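Local coordinates for protein gluconate kinase (Lactobacillus acidophilus, PDB 3LL3) that binds ATP and D-xylulose and, as a member of the FGGY carbohydrate kinase family, probably transfers a phosphate from ATP to its sugar substrate, at residues Lys153-Lys158 and Gly167-Asp172; Tyr160-Leu165 and Thr231-Gly236; Thr211-Pro216 and Arg439-Leu444. All coordinates share one frame; numbering follows the deposited sequence.

Contact 1: residues Lys153-Lys158 and Gly167-Asp172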
loop_
_atom_site.group_PDB
_atom_site.type_symbol
_atom_site.label_atom_id
_atom_site.label_comp_id
_atom_site.label_asym_id
_atom_site.label_seq_id
_atom_site.Cartn_x
_atom_site.Cartn_y
_atom_site.Cartn_z
ATOM N N LYS A 153 1.859 -34.428 34.351
ATOM C CA LYS A 153 2.179 -34.738 32.953
ATOM C C LYS A 153 1.845 -33.551 32.070
ATOM O O LYS A 153 0.796 -32.925 32.229
ATOM C CB LYS A 153 1.410 -35.968 32.459
ATOM C CG LYS A 153 1.840 -37.286 33.124
ATOM C CD LYS A 153 3.252 -37.645 32.699
ATOM C CE LYS A 153 3.579 -39.107 32.965
ATOM N NZ LYS A 153 3.834 -39.357 34.385
ATOM N N TRP A 154 2.749 -33.235 31.149
ATOM C CA TRP A 154 2.494 -32.218 30.148
ATOM C C TRP A 154 2.581 -32.885 28.788
ATOM O O TRP A 154 3.620 -33.433 28.423
ATOM C CB TRP A 154 3.524 -31.098 30.262
ATOM C CG TRP A 154 3.322 -30.253 31.468
ATOM C CD1 TRP A 154 4.111 -30.203 32.590
ATOM C CD2 TRP A 154 2.241 -29.350 31.693
ATOM N NE1 TRP A 154 3.592 -29.302 33.484
ATOM C CE2 TRP A 154 2.447 -28.762 32.959
ATOM C CE3 TRP A 154 1.126 -28.969 30.941
ATOM C CZ2 TRP A 154 1.578 -27.817 33.489
ATOM C CZ3 TRP A 154 0.260 -28.027 31.464
ATOM C CH2 TRP A 154 0.490 -27.466 32.737
ATOM N N ILE A 155 1.476 -32.872 28.050
ATOM C CA ILE A 155 1.393 -33.659 26.826
ATOM C C ILE A 155 0.710 -32.876 25.725
ATOM O O ILE A 155 0.242 -31.764 25.946
ATOM C CB ILE A 155 0.587 -34.959 27.052
ATOM C CG1 ILE A 155 -0.855 -34.623 27.427
ATOM C CG2 ILE A 155 1.242 -35.837 28.140
ATOM C CD1 ILE A 155 -1.687 -35.860 27.843
ATOM N N GLY A 156 0.641 -33.477 24.539
ATOM C CA GLY A 156 -0.099 -32.885 23.438
ATOM C C GLY A 156 -1.323 -33.723 23.143
ATOM O O GLY A 156 -1.481 -34.816 23.690
ATOM N N ILE A 157 -2.187 -33.224 22.266
ATOM C CA ILE A 157 -3.433 -33.914 21.942
ATOM C C ILE A 157 -3.213 -35.310 21.347
ATOM O O ILE A 157 -4.014 -36.220 21.580
ATOM C CB ILE A 157 -4.298 -33.085 20.967
ATOM C CG1 ILE A 157 -5.655 -33.761 20.767
ATOM C CG2 ILE A 157 -3.580 -32.926 19.622
ATOM C CD1 ILE A 157 -6.559 -33.683 21.986
ATOM N N LYS A 158 -2.165 -35.500 20.550
ATOM C CA LYS A 158 -1.949 -36.847 20.038
ATOM C C LYS A 158 -1.648 -37.826 21.190
ATOM O O LYS A 158 -2.199 -38.923 21.223
ATOM C CB LYS A 158 -0.898 -36.927 18.923
ATOM C CG LYS A 158 -0.631 -38.380 18.461
ATOM C CD LYS A 158 0.064 -38.455 17.075
ATOM C CE LYS A 158 1.564 -38.133 17.161
ATOM N NZ LYS A 158 2.352 -39.297 17.701
ATOM N N GLY A 167 -3.712 -46.480 27.563
ATOM C CA GLY A 167 -3.154 -46.256 28.884
ATOM C C GLY A 167 -1.654 -45.976 28.853
ATOM O O GLY A 167 -1.005 -45.935 29.895
ATOM N N LYS A 168 -1.098 -45.773 27.661
ATOM C CA LYS A 168 0.318 -45.432 27.535
ATOM C C LYS A 168 0.524 -43.957 27.145
ATOM O O LYS A 168 -0.286 -43.374 26.425
ATOM C CB LYS A 168 1.014 -46.378 26.557
ATOM C CG LYS A 168 1.089 -47.824 27.063
ATOM C CD LYS A 168 1.852 -48.746 26.117
ATOM C CE LYS A 168 2.218 -50.060 26.815
ATOM N NZ LYS A 168 1.026 -50.916 27.097
ATOM N N LEU A 169 1.590 -43.358 27.663
ATOM C CA LEU A 169 1.950 -41.984 27.358
ATOM C C LEU A 169 3.238 -41.970 26.558
ATOM O O LEU A 169 4.325 -42.051 27.130
ATOM C CB LEU A 169 2.155 -41.171 28.637
ATOM C CG LEU A 169 0.955 -40.403 29.182
ATOM C CD1 LEU A 169 1.365 -39.533 30.379
ATOM C CD2 LEU A 169 0.348 -39.544 28.101
ATOM N N VAL A 170 3.110 -41.841 25.237
ATOM C CA VAL A 170 4.260 -41.849 24.354
ATOM C C VAL A 170 4.100 -40.774 23.281
ATOM O O VAL A 170 3.001 -40.573 22.759
ATOM C CB VAL A 170 4.394 -43.201 23.658
ATOM C CG1 VAL A 170 5.618 -43.215 22.760
ATOM C CG2 VAL A 170 4.468 -44.333 24.700
ATOM N N THR A 171 5.184 -40.073 22.980
ATOM C CA THR A 171 5.194 -39.136 21.849
ATOM C C THR A 171 6.237 -39.581 20.816
ATOM O O THR A 171 7.168 -40.322 21.151
ATOM C CB THR A 171 5.452 -37.680 22.313
ATOM O OG1 THR A 171 5.185 -36.775 21.235
ATOM C CG2 THR A 171 6.891 -37.491 22.800
ATOM N N ASP A 172 6.090 -39.170 19.560
ATOM C CA ASP A 172 7.106 -39.520 18.581
ATOM C C ASP A 172 8.077 -38.356 18.472
ATOM O O ASP A 172 7.769 -37.241 18.878
ATOM C CB ASP A 172 6.500 -39.808 17.202
ATOM C CG ASP A 172 5.951 -38.551 16.543
ATOM O OD1 ASP A 172 6.592 -38.020 15.607
ATOM O OD2 ASP A 172 4.875 -38.086 16.979
HETATM O O HOH W 1 1.893 -39.376 20.365
#

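Contact 2: residues Tyr160-Leu165 and Thr231-Gly236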
loop_
_atom_site.group_PDB
_atom_site.type_symbol
_atom_site.label_atom_id
_atom_site.label_comp_id
_atom_site.label_asym_id
_atom_site.label_seq_id
_atom_site.Cartn_x
_atom_site.Cartn_y
_atom_site.Cartn_z
ATOM N N TYR A 160 -2.556 -37.484 24.310
ATOM C CA TYR A 160 -3.800 -37.620 25.038
ATOM C C TYR A 160 -4.671 -38.721 24.456
ATOM O O TYR A 160 -5.106 -39.625 25.185
ATOM C CB TYR A 160 -4.587 -36.308 25.034
ATOM C CG TYR A 160 -5.917 -36.465 25.752
ATOM C CD1 TYR A 160 -5.966 -36.636 27.123
ATOM C CD2 TYR A 160 -7.119 -36.467 25.051
ATOM C CE1 TYR A 160 -7.172 -36.800 27.783
ATOM C CE2 TYR A 160 -8.334 -36.625 25.704
ATOM C CZ TYR A 160 -8.354 -36.791 27.069
ATOM O OH TYR A 160 -9.565 -36.945 27.718
ATOM N N ILE A 161 -4.933 -38.624 23.142
ATOM C CA ILE A 161 -5.751 -39.604 22.443
ATOM C C ILE A 161 -5.187 -40.998 22.628
ATOM O O ILE A 161 -5.898 -41.915 23.046
ATOM C CB ILE A 161 -5.881 -39.289 20.932
ATOM C CG1 ILE A 161 -6.635 -37.973 20.737
ATOM C CG2 ILE A 161 -6.593 -40.416 20.212
ATOM C CD1 ILE A 161 -6.433 -37.324 19.364
ATOM N N ILE A 162 -3.911 -41.170 22.324
ATOM C CA ILE A 162 -3.325 -42.491 22.437
ATOM C C ILE A 162 -3.366 -42.992 23.888
ATOM O O ILE A 162 -3.484 -44.189 24.138
ATOM C CB ILE A 162 -1.914 -42.507 21.859
ATOM C CG1 ILE A 162 -2.018 -42.302 20.337
ATOM C CG2 ILE A 162 -1.198 -43.820 22.191
ATOM C CD1 ILE A 162 -0.710 -42.112 19.637
ATOM N N PHE A 163 -3.295 -42.068 24.836
ATOM C CA PHE A 163 -3.310 -42.449 26.240
ATOM C C PHE A 163 -4.687 -42.989 26.592
ATOM O O PHE A 163 -4.811 -44.015 27.266
ATOM C CB PHE A 163 -2.964 -41.260 27.128
ATOM C CG PHE A 163 -3.092 -41.546 28.597
ATOM C CD1 PHE A 163 -2.329 -42.539 29.190
ATOM C CD2 PHE A 163 -3.973 -40.818 29.385
ATOM C CE1 PHE A 163 -2.438 -42.807 30.554
ATOM C CE2 PHE A 163 -4.086 -41.078 30.762
ATOM C CZ PHE A 163 -3.320 -42.072 31.339
ATOM N N ARG A 164 -5.724 -42.308 26.118
ATOM C CA ARG A 164 -7.073 -42.753 26.398
ATOM C C ARG A 164 -7.262 -44.157 25.838
ATOM O O ARG A 164 -7.886 -44.997 26.480
ATOM C CB ARG A 164 -8.107 -41.786 25.826
ATOM C CG ARG A 164 -8.193 -40.449 26.562
ATOM C CD ARG A 164 -8.918 -40.569 27.907
ATOM N NE ARG A 164 -10.268 -41.101 27.758
ATOM C CZ ARG A 164 -11.340 -40.379 27.443
ATOM N NH1 ARG A 164 -11.237 -39.074 27.248
ATOM N NH2 ARG A 164 -12.523 -40.970 27.307
ATOM N N LEU A 165 -6.696 -44.423 24.661
ATOM C CA LEU A 165 -6.890 -45.724 24.007
ATOM C C LEU A 165 -6.098 -46.901 24.603
ATOM O O LEU A 165 -6.582 -48.039 24.597
ATOM C CB LEU A 165 -6.622 -45.626 22.496
ATOM C CG LEU A 165 -7.626 -44.802 21.697
ATOM C CD1 LEU A 165 -7.115 -44.592 20.260
ATOM C CD2 LEU A 165 -8.992 -45.468 21.683
ATOM N N THR A 231 -6.031 -55.262 16.228
ATOM C CA THR A 231 -5.821 -53.916 15.697
ATOM C C THR A 231 -4.707 -53.169 16.445
ATOM O O THR A 231 -4.771 -53.010 17.660
ATOM C CB THR A 231 -7.088 -53.069 15.853
ATOM O OG1 THR A 231 -8.184 -53.715 15.210
ATOM C CG2 THR A 231 -6.889 -51.661 15.266
ATOM N N LYS A 232 -3.713 -52.677 15.707
ATOM C CA LYS A 232 -2.595 -51.939 16.285
ATOM C C LYS A 232 -2.738 -50.422 16.207
ATOM O O LYS A 232 -3.302 -49.885 15.252
ATOM C CB LYS A 232 -1.277 -52.345 15.615
ATOM C CG LYS A 232 -0.739 -53.669 16.102
ATOM C CD LYS A 232 -0.829 -54.710 15.033
ATOM C CE LYS A 232 0.489 -54.820 14.274
ATOM N NZ LYS A 232 1.267 -56.016 14.737
ATOM N N ILE A 233 -2.223 -49.736 17.225
ATOM C CA ILE A 233 -2.043 -48.307 17.155
ATOM C C ILE A 233 -0.620 -48.048 16.683
ATOM O O ILE A 233 0.335 -48.572 17.263
ATOM C CB ILE A 233 -2.223 -47.627 18.521
ATOM C CG1 ILE A 233 -3.643 -47.843 19.036
ATOM C CG2 ILE A 233 -1.943 -46.126 18.402
ATOM C CD1 ILE A 233 -4.680 -47.116 18.213
ATOM N N ILE A 234 -0.483 -47.259 15.621
ATOM C CA ILE A 234 0.824 -46.804 15.165
ATOM C C ILE A 234 1.024 -45.406 15.725
ATOM O O ILE A 234 0.158 -44.525 15.570
ATOM C CB ILE A 234 0.902 -46.790 13.623
ATOM C CG1 ILE A 234 0.324 -48.095 13.052
ATOM C CG2 ILE A 234 2.344 -46.582 13.167
ATOM C CD1 ILE A 234 0.915 -49.365 13.670
ATOM N N LEU A 235 2.145 -45.206 16.405
ATOM C CA LEU A 235 2.369 -43.960 17.105
ATOM C C LEU A 235 2.105 -42.730 16.214
ATOM O O LEU A 235 1.448 -41.779 16.630
ATOM C CB LEU A 235 3.777 -43.925 17.683
ATOM C CG LEU A 235 4.067 -42.700 18.539
ATOM C CD1 LEU A 235 2.995 -42.512 19.645
ATOM C CD2 LEU A 235 5.491 -42.755 19.115
ATOM N N GLY A 236 2.600 -42.751 14.986
ATOM C CA GLY A 236 2.344 -41.638 14.080
ATOM C C GLY A 236 3.286 -40.461 14.246
ATOM O O GLY A 236 4.337 -40.598 14.861
#

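Contact 3: residues Thr211-Pro216 and Arg439-Leu444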
loop_
_atom_site.group_PDB
_atom_site.type_symbol
_atom_site.label_atom_id
_atom_site.label_comp_id
_atom_site.label_asym_id
_atom_site.label_seq_id
_atom_site.Cartn_x
_atom_site.Cartn_y
_atom_site.Cartn_z
ATOM N N THR A 211 6.906 -45.077 13.784
ATOM C CA THR A 211 6.407 -46.386 13.391
ATOM C C THR A 211 6.146 -47.304 14.592
ATOM O O THR A 211 5.677 -48.429 14.425
ATOM C CB THR A 211 7.395 -47.099 12.446
ATOM O OG1 THR A 211 8.729 -46.943 12.947
ATOM C CG2 THR A 211 7.321 -46.504 11.025
ATOM N N LYS A 212 6.457 -46.835 15.794
ATOM C CA LYS A 212 6.310 -47.694 16.966
ATOM C C LYS A 212 4.862 -48.131 17.188
ATOM O O LYS A 212 3.941 -47.324 17.132
ATOM C CB LYS A 212 6.848 -47.030 18.236
ATOM C CG LYS A 212 6.632 -47.940 19.469
ATOM C CD LYS A 212 7.781 -47.893 20.439
ATOM C CE LYS A 212 7.583 -48.930 21.564
ATOM N NZ LYS A 212 8.797 -49.074 22.417
ATOM N N VAL A 213 4.673 -49.416 17.443
ATOM C CA VAL A 213 3.346 -49.952 17.712
ATOM C C VAL A 213 3.043 -49.781 19.191
ATOM O O VAL A 213 3.793 -50.258 20.035
ATOM C CB VAL A 213 3.260 -51.450 17.363
ATOM C CG1 VAL A 213 1.887 -51.987 17.720
ATOM C CG2 VAL A 213 3.553 -51.685 15.877
ATOM N N ILE A 214 1.961 -49.073 19.499
ATOM C CA ILE A 214 1.513 -48.900 20.870
ATOM C C ILE A 214 0.372 -49.891 21.123
ATOM O O ILE A 214 -0.712 -49.751 20.550
ATOM C CB ILE A 214 0.993 -47.488 21.121
ATOM C CG1 ILE A 214 1.919 -46.424 20.497
ATOM C CG2 ILE A 214 0.826 -47.257 22.618
ATOM C CD1 ILE A 214 3.352 -46.492 20.948
ATOM N N PHE A 215 0.630 -50.880 21.984
ATOM C CA PHE A 215 -0.235 -52.042 22.151
ATOM C C PHE A 215 -0.329 -52.378 23.638
ATOM O O PHE A 215 0.628 -52.151 24.383
ATOM C CB PHE A 215 0.385 -53.228 21.399
ATOM C CG PHE A 215 -0.590 -54.332 21.052
ATOM C CD1 PHE A 215 -1.435 -54.219 19.951
ATOM C CD2 PHE A 215 -0.638 -55.505 21.808
ATOM C CE1 PHE A 215 -2.327 -55.244 19.624
ATOM C CE2 PHE A 215 -1.526 -56.538 21.479
ATOM C CZ PHE A 215 -2.370 -56.407 20.394
ATOM N N PRO A 216 -1.484 -52.901 24.087
ATOM C CA PRO A 216 -2.707 -53.098 23.310
ATOM C C PRO A 216 -3.687 -51.967 23.525
ATOM O O PRO A 216 -3.504 -51.161 24.426
ATOM C CB PRO A 216 -3.309 -54.372 23.922
ATOM C CG PRO A 216 -2.393 -54.765 25.081
ATOM C CD PRO A 216 -1.581 -53.561 25.397
ATOM N N ARG A 439 1.985 -49.132 7.185
ATOM C CA ARG A 439 2.501 -50.145 6.276
ATOM C C ARG A 439 3.929 -50.531 6.646
ATOM O O ARG A 439 4.295 -51.701 6.600
ATOM C CB ARG A 439 2.408 -49.690 4.811
ATOM C CG ARG A 439 0.968 -49.554 4.321
ATOM C CD ARG A 439 0.879 -49.295 2.809
ATOM N NE ARG A 439 1.515 -50.338 2.003
ATOM C CZ ARG A 439 0.908 -51.451 1.591
ATOM N NH1 ARG A 439 -0.361 -51.687 1.908
ATOM N NH2 ARG A 439 1.571 -52.334 0.852
ATOM N N GLN A 440 4.737 -49.553 7.030
ATOM C CA GLN A 440 6.070 -49.876 7.528
ATOM C C GLN A 440 6.011 -50.744 8.794
ATOM O O GLN A 440 6.691 -51.767 8.893
ATOM C CB GLN A 440 6.875 -48.604 7.804
ATOM C CG GLN A 440 7.368 -47.889 6.542
ATOM C CD GLN A 440 8.229 -46.693 6.882
ATOM O OE1 GLN A 440 7.818 -45.822 7.652
ATOM N NE2 GLN A 440 9.436 -46.654 6.328
ATOM N N ALA A 441 5.202 -50.340 9.762
ATOM C CA ALA A 441 5.103 -51.096 11.020
ATOM C C ALA A 441 4.658 -52.539 10.760
ATOM O O ALA A 441 5.143 -53.471 11.399
ATOM C CB ALA A 441 4.152 -50.407 11.968
ATOM N N LEU A 442 3.753 -52.717 9.799
ATOM C CA LEU A 442 3.210 -54.034 9.465
ATOM C C LEU A 442 4.118 -54.852 8.556
ATOM O O LEU A 442 3.775 -55.979 8.205
ATOM C CB LEU A 442 1.840 -53.906 8.798
ATOM C CG LEU A 442 0.740 -53.239 9.620
ATOM C CD1 LEU A 442 -0.502 -53.017 8.772
ATOM C CD2 LEU A 442 0.421 -54.060 10.869
ATOM N N GLY A 443 5.256 -54.289 8.159
ATOM C CA GLY A 443 6.186 -54.997 7.292
ATOM C C GLY A 443 5.824 -55.028 5.811
ATOM O O GLY A 443 6.468 -55.729 5.036
ATOM N N LEU A 444 4.817 -54.254 5.412
ATOM C CA LEU A 444 4.378 -54.196 4.019
ATOM C C LEU A 444 5.252 -53.279 3.147
ATOM O O LEU A 444 5.281 -53.416 1.919
ATOM C CB LEU A 444 2.920 -53.753 3.942
ATOM C CG LEU A 444 1.913 -54.677 4.624
ATOM C CD1 LEU A 444 0.551 -53.986 4.722
ATOM C CD2 LEU A 444 1.810 -55.987 3.849
#

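Contact 1: residues Lys153-Lys158 and Gly167-Asp172
Lys153 and Leu169 meet at the partly exposed end of this contact, Lys158 and Asp172 at its buried end. On the outer side the packing is close but purely apolar: the lysine chain, bent about CB-CG (chi2 -68°), lays CG, CD and CE past one methyl of Leu169, and CE comes to 3.4 Å from Leu169 CD1, tight for two carbons. The other methyl, Leu169 CD2, reaches inward to Ile155 CG2 at 3.8 Å, the two side chains crossing at about a right angle. Deeper in, the fit is looser, the segments meeting only through a salt bridge and a bridging water. Lys158 NZ donates to Asp172 OD2 at 2.9 Å, approaching from the anti side of the carboxylate and 31° out of its plane. The same NZ bonds Leu235 O and a water at 2.7 Å, and that water in turn donates to Val170 O. Three acceptors thus grip one buried ammonium group. A methionine in place of Lys158 would probably leave the Asp172 carboxylate without its countercharge and Leu235 O without this donor. Asp172 OD1 bonds Thr174 OG1 and, weakly, Met175 N, capping the start of helix 173-176. Helix 157-166 joins the two strands, which part into different sheets: 153-155 pairs with strand 84-86, 170-172 with strand 206-208, while Val170 and Asp172 rest on Leu235 of strand 232-238.

Contact 2: residues Tyr160-Leu165 and Thr231-Gly236
Ile162 and Leu165, one turn apart on helix 157-166, pack on Ile233 and Leu235 of strand 232-238. This is a helix lying on a face of the six-stranded sheet in the N-terminal FGGY domain, of the actin-like ATPase class. The short axes run 158° apart, close to antiparallel, with a nearest approach of 10.6 Å. Ile162 carries the middle of the contact. Its CB aims at the strand but stays 5.0 Å from Ile233 CG2. From there the side chain forks. CG2, anti to the backbone N, turns to Ile214 of the neighbouring edge strand. CG1 passes Ile233 CG2 at 4.3 Å. The tip, CD1, settles 3.7 Å from Leu235 CD1, meeting that side chain at about a right angle, and also touches the carbonyl oxygen of Leu235. One turn on, Leu165 CD1 meets Ile233 CD1 at 4.1 Å, again across rather than alongside. Away from the strand, Arg164 NH1 bonds Tyr160 OH at 2.7 Å, nearly within the guanidinium plane, and Arg164 CG sits over the rim of one face of that tyrosine ring. Ile233 also touches Trp76 of the next strand. Apart from the Lys158 bond earlier on the helix, the joint is apolar: no hydrogen bond links residues 160-165 to 231-236, so along this stretch the buried aliphatic surfaces hold together by fit and by exclusion of water, without the directional demands of polar bonds.

Contact 3: residues Thr211-Pro216 and Arg439-Leu444
The Schellman motif that ends helix 429-441 marks this contact, where the helix's last residues, Gln440 and Ala441, meet Thr211 and Val213 at the edge of the N-terminal sheet. Leu444 N bonds back to Arg439 O at 2.9 Å and Gly443 N to Gln440 O at 3.0 Å, with Gly443 taking the positive phi of the motif. The helix belongs in sequence to the C-terminal FGGY family region, yet it lies against the sheet of the N-terminal half: Ala441 also touches Ile234, and Arg439 and Leu442 touch Ile6. Thr211 faces the helix with its methyl rather than its hydroxyl. With OG1 placed between the backbone N and the carbonyl carbon (chi1 44°), CG2 is the branch that points across, 3.9 Å from Gln440 CB and 3.5 Å from Gln440 OE1. The glutamine side chain, extended beyond CG, runs obliquely past this methyl and sends NE2 on to Gln446 O. Val213, on the weakly bonded strand 213-214, adds only one methyl to the contact. No hydrogen bond joins the two segments, and none of the four touching residues is fully buried, so this is a light surface packing. The Ala441 methyl is shared by Thr211 and Val213, with CB 3.5 Å from Thr211 O and 4.2 Å from Val213 CG2.

Contacts 1 and 2 lie about 9 Å apart, centre to centre, contacts 2 and 3 about 11 Å, and contacts 1 and 3 about 18 Å. Helix 157-166 serves both contact 1 and contact 2. Strand 232-238, the strand side of contact 2, is the sheet neighbour of strand 213-214 in contact 3, with Ile233 O accepting from Ile214 N. Along the chain, contact 1 closes before contact 3 opens, whereas the segments of contact 2 alternate with those of both. The first two contacts stay within the N-terminal family region; contact 3 brings residues 439-444 of the C-terminal family region against the N-terminal sheet, consistent with a place where the two halves meet.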